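Local coordinates for sensor protein PfeS (Pseudomonas aeruginosa, PDB 3KYZ) that acts as the sensor histidine kinase of the PfeR/PfeS two-component system and may activate PfeR by phosphorylation, the present chain being its probably periplasmic sensor domain, at residues A[13-17]-A[18-22]; A[23-26]-A[27-31]. All coordinates share one frame; numbering follows the deposited sequence.

Contact 1: residues A[13-17]-A[18-22]; sequences YFLAP and ADRHY
Arg20 lays its side chain back along the segment before the helix, its CG against Leu15 CB at 3.9 Å and the edge of its guanidinium turned to Leu15 O. With CG placed anti to the carbonyl carbon (chi1 -62°) and the chain extended as far as NE, the group runs back toward the N terminus and grips Leu15 O side-on with two nitrogens. NE stands 2.8 Å from Leu15 O and well above the carbonyl plane; NH1, 3.0 Å from the same oxygen, lies in that plane. Both are hydrogen bonds well short of straight. NH1 also approaches Phe14 CB at 3.4 Å, the ring and guanidinium planes being turned 42° apart.

Ala16 is the N-cap of helix 17-53: its O takes the hydrogen bond from Arg20 N (3.0 Å) and a weak one from Asp19 N. A water accepts from Ala16 N and donates to Asp19 OD2 (2.6 Å), bridging the N-cap residue to the first turn. Pro17 begins the helix, its O receiving His21 N. The paired N-H groups would restrain the arginine end, though a second conformer is modelled, while Asp19 probably interacts favourably with the helix dipole.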
loop_
_atom_site.group_PDB
_atom_site.type_symbol
_atom_site.label_atom_id
_atom_site.label_comp_id
_atom_site.label_asym_id
_atom_site.label_seq_id
_atom_site.Cartn_x
_atom_site.Cartn_y
_atom_site.Cartn_z
ATOM N N TYR A 13 16.708 12.353 9.125
ATOM C CA TYR A 13 15.525 11.535 8.879
ATOM C C TYR A 13 15.198 11.416 7.390
ATOM O O TYR A 13 14.300 10.674 7.007
ATOM C CB TYR A 13 14.322 12.085 9.651
ATOM C CG TYR A 13 13.918 11.225 10.828
ATOM C CD1 TYR A 13 12.583 10.922 11.068
ATOM C CD2 TYR A 13 14.873 10.702 11.688
ATOM C CE1 TYR A 13 12.211 10.130 12.143
ATOM C CE2 TYR A 13 14.511 9.908 12.764
ATOM C CZ TYR A 13 13.181 9.625 12.986
ATOM O OH TYR A 13 12.823 8.836 14.056
ATOM N N PHE A 14 15.931 12.147 6.557
ATOM C CA PHE A 14 15.727 12.100 5.112
ATOM C C PHE A 14 16.917 11.467 4.410
ATOM O O PHE A 14 18.068 11.670 4.812
ATOM C CB PHE A 14 15.532 13.509 4.551
ATOM C CG PHE A 14 14.261 14.173 4.994
ATOM C CD1 PHE A 14 13.093 14.013 4.271
ATOM C CD2 PHE A 14 14.239 14.969 6.126
ATOM C CE1 PHE A 14 11.920 14.629 4.674
ATOM C CE2 PHE A 14 13.071 15.589 6.534
ATOM C CZ PHE A 14 11.910 15.418 5.807
ATOM N N LEU A 15 16.641 10.715 3.347
ATOM C CA LEU A 15 17.710 10.196 2.508
ATOM C C LEU A 15 18.494 11.352 1.899
ATOM O O LEU A 15 17.913 12.356 1.485
ATOM C CB LEU A 15 17.143 9.325 1.392
ATOM C CG LEU A 15 16.426 8.036 1.789
ATOM C CD1 LEU A 15 15.910 7.361 0.527
ATOM C CD2 LEU A 15 17.349 7.102 2.563
ATOM N N ALA A 16 19.814 11.209 1.848
ATOM C CA ALA A 16 20.652 12.177 1.160
ATOM C C ALA A 16 20.259 12.230 -0.311
ATOM O O ALA A 16 19.865 11.216 -0.889
ATOM C CB ALA A 16 22.120 11.800 1.302
ATOM N N PRO A 17 20.371 13.413 -0.925
ATOM C CA PRO A 17 19.988 13.579 -2.332
ATOM C C PRO A 17 20.650 12.560 -3.263
ATOM O O PRO A 17 19.978 12.032 -4.149
ATOM C CB PRO A 17 20.471 14.993 -2.655
ATOM C CG PRO A 17 20.435 15.703 -1.342
ATOM C CD PRO A 17 20.806 14.680 -0.311
ATOM N N ALA A 18 21.938 12.282 -3.070
ATOM C CA ALA A 18 22.634 11.346 -3.948
ATOM C C ALA A 18 22.083 9.927 -3.807
ATOM O O ALA A 18 22.114 9.144 -4.755
ATOM C CB ALA A 18 24.139 11.371 -3.695
ATOM N N ASP A 19 21.575 9.596 -2.625
ATOM C CA ASP A 19 20.966 8.284 -2.409
ATOM C C ASP A 19 19.584 8.204 -3.035
ATOM O O ASP A 19 19.184 7.148 -3.530
ATOM C CB ASP A 19 20.950 7.920 -0.924
ATOM C CG ASP A 19 22.342 7.640 -0.397
ATOM O OD1 ASP A 19 23.190 7.224 -1.215
ATOM O OD2 ASP A 19 22.595 7.847 0.807
ATOM N N ARG A 20 18.845 9.312 -3.023
ATOM C CA ARG A 20 17.572 9.351 -3.731
ATOM C C ARG A 20 17.819 9.117 -5.213
ATOM O O ARG A 20 17.124 8.334 -5.853
ATOM C CB ARG A 20 16.874 10.693 -3.524
ATOM C CG ARG A 20 16.526 10.969 -2.081
ATOM C CD ARG A 20 15.851 12.315 -1.908
ATOM N NE ARG A 20 15.964 12.766 -0.526
ATOM C CZ ARG A 20 15.395 13.863 -0.044
ATOM N NH1 ARG A 20 15.561 14.182 1.230
ATOM N NH2 ARG A 20 14.661 14.640 -0.831
ATOM N N HIS A 21 18.824 9.798 -5.755
ATOM C CA HIS A 21 19.160 9.665 -7.169
ATOM C C HIS A 21 19.553 8.227 -7.506
ATOM O O HIS A 21 19.147 7.682 -8.528
ATOM C CB HIS A 21 20.290 10.629 -7.531
ATOM C CG HIS A 21 20.647 10.627 -8.984
ATOM N ND1 HIS A 21 21.591 9.777 -9.518
ATOM C CD2 HIS A 21 20.189 11.377 -10.016
ATOM C CE1 HIS A 21 21.699 10.002 -10.815
ATOM N NE2 HIS A 21 20.860 10.967 -11.143
ATOM N N TYR A 22 20.353 7.620 -6.632
ATOM C CA TYR A 22 20.813 6.245 -6.814
ATOM C C TYR A 22 19.649 5.258 -6.888
ATOM O O TYR A 22 19.579 4.415 -7.789
ATOM C CB TYR A 22 21.718 5.866 -5.653
ATOM C CG TYR A 22 22.470 4.568 -5.804
ATOM C CD1 TYR A 22 23.479 4.446 -6.749
ATOM C CD2 TYR A 22 22.215 3.484 -4.969
ATOM C CE1 TYR A 22 24.200 3.287 -6.881
ATOM C CE2 TYR A 22 22.941 2.301 -5.100
ATOM C CZ TYR A 22 23.935 2.219 -6.064
ATOM O OH TYR A 22 24.686 1.072 -6.219
HETATM O O HOH W 1 20.995 8.644 2.724
#

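Contact 2: residues A[23-26]-A[27-31]; sequences LADY and ARQAE
Asp25 meets Arg28 and Gln29 with a different carboxylate oxygen for each, one residue three and the other four positions further along the same helix. The charged pair is a salt bridge. Arg28 turns side-on and brings NE and NH2 to Asp25 OD1, at 3.1 and 2.8 Å. That oxygen lies in the guanidinium plane, but both nitrogens approach from one face of the carboxylate, NE from above it and NH2 on the syn side, and the two planes stand 50° apart. Arg28 reaches back through a bend at chi3, while NH1 forms a second salt bridge with Asp32, so the guanidinium links carboxylates on both of its sides in sequence.

The bond from the uncharged amide is a little straighter: Gln29 NE2 donates to Asp25 OD2 at 2.7 Å, nearly along the C-O axis, with an N-H...O angle of 160°. The oxygen lies in the amide plane, which is turned 65° from the carboxylate. Three hydrogens therefore hold the aspartate, which probably favours its charged form. Gln29 NE2 also lies 3.9 Å from Tyr26 CD1, the two side chains running side by side with ring and amide planes well inclined to each other. The phenol OH is hydrogen-bonded to Glu53 and Lys52.

Among nonpolar contacts, Ala27 and Leu23 both pack on Ile103 of the sheet.

Backbone bonds follow the usual i to i+4 pattern, Ala30 N reaching Tyr26 O at 2.8 Å. Polar i/i+3 and i/i+4 pairs on one side, with Tyr26 and Ala27 packed against Leu114 on another, are the mark of an amphipathic helix, here the long N-terminal helix lying against the antiparallel sheet of this Cache-clan sensor domain.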
loop_
_atom_site.group_PDB
_atom_site.type_symbol
_atom_site.label_atom_id
_atom_site.label_comp_id
_atom_site.label_asym_id
_atom_site.label_seq_id
_atom_site.Cartn_x
_atom_site.Cartn_y
_atom_site.Cartn_z
ATOM N N LEU A 23 18.737 5.354 -5.928
ATOM C CA LEU A 23 17.606 4.441 -5.900
ATOM C C LEU A 23 16.660 4.726 -7.063
ATOM O O LEU A 23 16.104 3.803 -7.658
ATOM C CB LEU A 23 16.878 4.509 -4.555
ATOM C CG LEU A 23 17.712 4.042 -3.353
ATOM C CD1 LEU A 23 16.932 4.183 -2.049
ATOM C CD2 LEU A 23 18.213 2.606 -3.542
ATOM N N ALA A 24 16.495 6.000 -7.405
ATOM C CA ALA A 24 15.670 6.350 -8.554
ATOM C C ALA A 24 16.237 5.732 -9.830
ATOM O O ALA A 24 15.489 5.319 -10.714
ATOM C CB ALA A 24 15.540 7.855 -8.697
ATOM N N ASP A 25 17.557 5.657 -9.930
ATOM C CA ASP A 25 18.157 5.057 -11.113
ATOM C C ASP A 25 17.782 3.577 -11.220
ATOM O O ASP A 25 17.586 3.062 -12.318
ATOM C CB ASP A 25 19.678 5.238 -11.126
ATOM C CG ASP A 25 20.322 4.537 -12.300
ATOM O OD1 ASP A 25 20.346 5.121 -13.399
ATOM O OD2 ASP A 25 20.776 3.390 -12.126
ATOM N N TYR A 26 17.675 2.893 -10.081
ATOM C CA TYR A 26 17.226 1.504 -10.096
ATOM C C TYR A 26 15.815 1.382 -10.675
ATOM O O TYR A 26 15.513 0.411 -11.377
ATOM C CB TYR A 26 17.246 0.886 -8.699
ATOM C CG TYR A 26 18.607 0.446 -8.187
ATOM C CD1 TYR A 26 19.542 -0.164 -9.030
ATOM C CD2 TYR A 26 18.932 0.594 -6.845
ATOM C CE1 TYR A 26 20.767 -0.593 -8.542
ATOM C CE2 TYR A 26 20.157 0.177 -6.349
ATOM C CZ TYR A 26 21.071 -0.418 -7.199
ATOM O OH TYR A 26 22.277 -0.849 -6.700
ATOM N N ALA A 27 14.949 2.351 -10.375
ATOM C CA ALA A 27 13.580 2.334 -10.918
ATOM C C ALA A 27 13.585 2.518 -12.435
ATOM O O ALA A 27 12.789 1.894 -13.147
ATOM C CB ALA A 27 12.694 3.388 -10.251
ATOM N N ARG A 28 14.486 3.368 -12.922
ATOM C CA ARG A 28 14.668 3.543 -14.361
ATOM C C ARG A 28 15.124 2.226 -14.994
ATOM O O ARG A 28 14.595 1.810 -16.033
ATOM C CB ARG A 28 15.688 4.652 -14.657
ATOM C CG ARG A 28 15.942 4.859 -16.151
ATOM C CD ARG A 28 17.218 5.648 -16.416
ATOM N NE ARG A 28 18.401 5.029 -15.817
ATOM C CZ ARG A 28 19.079 4.016 -16.352
ATOM N NH1 ARG A 28 18.686 3.479 -17.496
ATOM N NH2 ARG A 28 20.149 3.528 -15.734
ATOM N N GLN A 29 16.093 1.562 -14.357
ATOM C CA GLN A 29 16.575 0.268 -14.844
ATOM C C GLN A 29 15.472 -0.785 -14.796
ATOM O O GLN A 29 15.354 -1.611 -15.698
ATOM C CB GLN A 29 17.759 -0.237 -14.017
ATOM C CG GLN A 29 19.016 0.593 -14.109
ATOM C CD GLN A 29 20.142 -0.046 -13.338
ATOM O OE1 GLN A 29 20.344 -1.263 -13.410
ATOM N NE2 GLN A 29 20.878 0.760 -12.588
ATOM N N ALA A 30 14.676 -0.763 -13.729
ATOM C CA ALA A 30 13.564 -1.702 -13.584
ATOM C C ALA A 30 12.573 -1.526 -14.731
ATOM O O ALA A 30 12.127 -2.503 -15.344
ATOM C CB ALA A 30 12.859 -1.484 -12.248
ATOM N N GLU A 31 12.214 -0.277 -15.005
ATOM C CA GLU A 31 11.292 0.002 -16.097
ATOM C C GLU A 31 11.864 -0.476 -17.428
ATOM O O GLU A 31 11.146 -1.052 -18.251
ATOM C CB GLU A 31 10.975 1.491 -16.188
ATOM C CG GLU A 31 9.998 1.812 -17.316
ATOM C CD GLU A 31 9.618 3.268 -17.367
ATOM O OE1 GLU A 31 10.450 4.117 -16.984
ATOM O OE2 GLU A 31 8.485 3.567 -17.789
#

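In the fold
From the N terminus, the chain runs through residues 13-17 and enters helix 17-53, where contact 1 lies at the N-cap and first turn; contact 2 follows further along the same helix, with centres about 14 Å apart. Neither closes a long loop: the two are local and lie in series, without nesting or crossing. They meet through Leu15 and Leu23, whose CD1 atoms are 4.2 Å apart. The entry segment is tied to the loop at Met90 through Tyr13, and Arg20 touches Asp87. Contact 2 lies nearer the middle of the domain, where the helix packs on strands 100-104 and 113-117, and Glu31 accepts hydrogen bonds from the backbone N of Gly107 and His108.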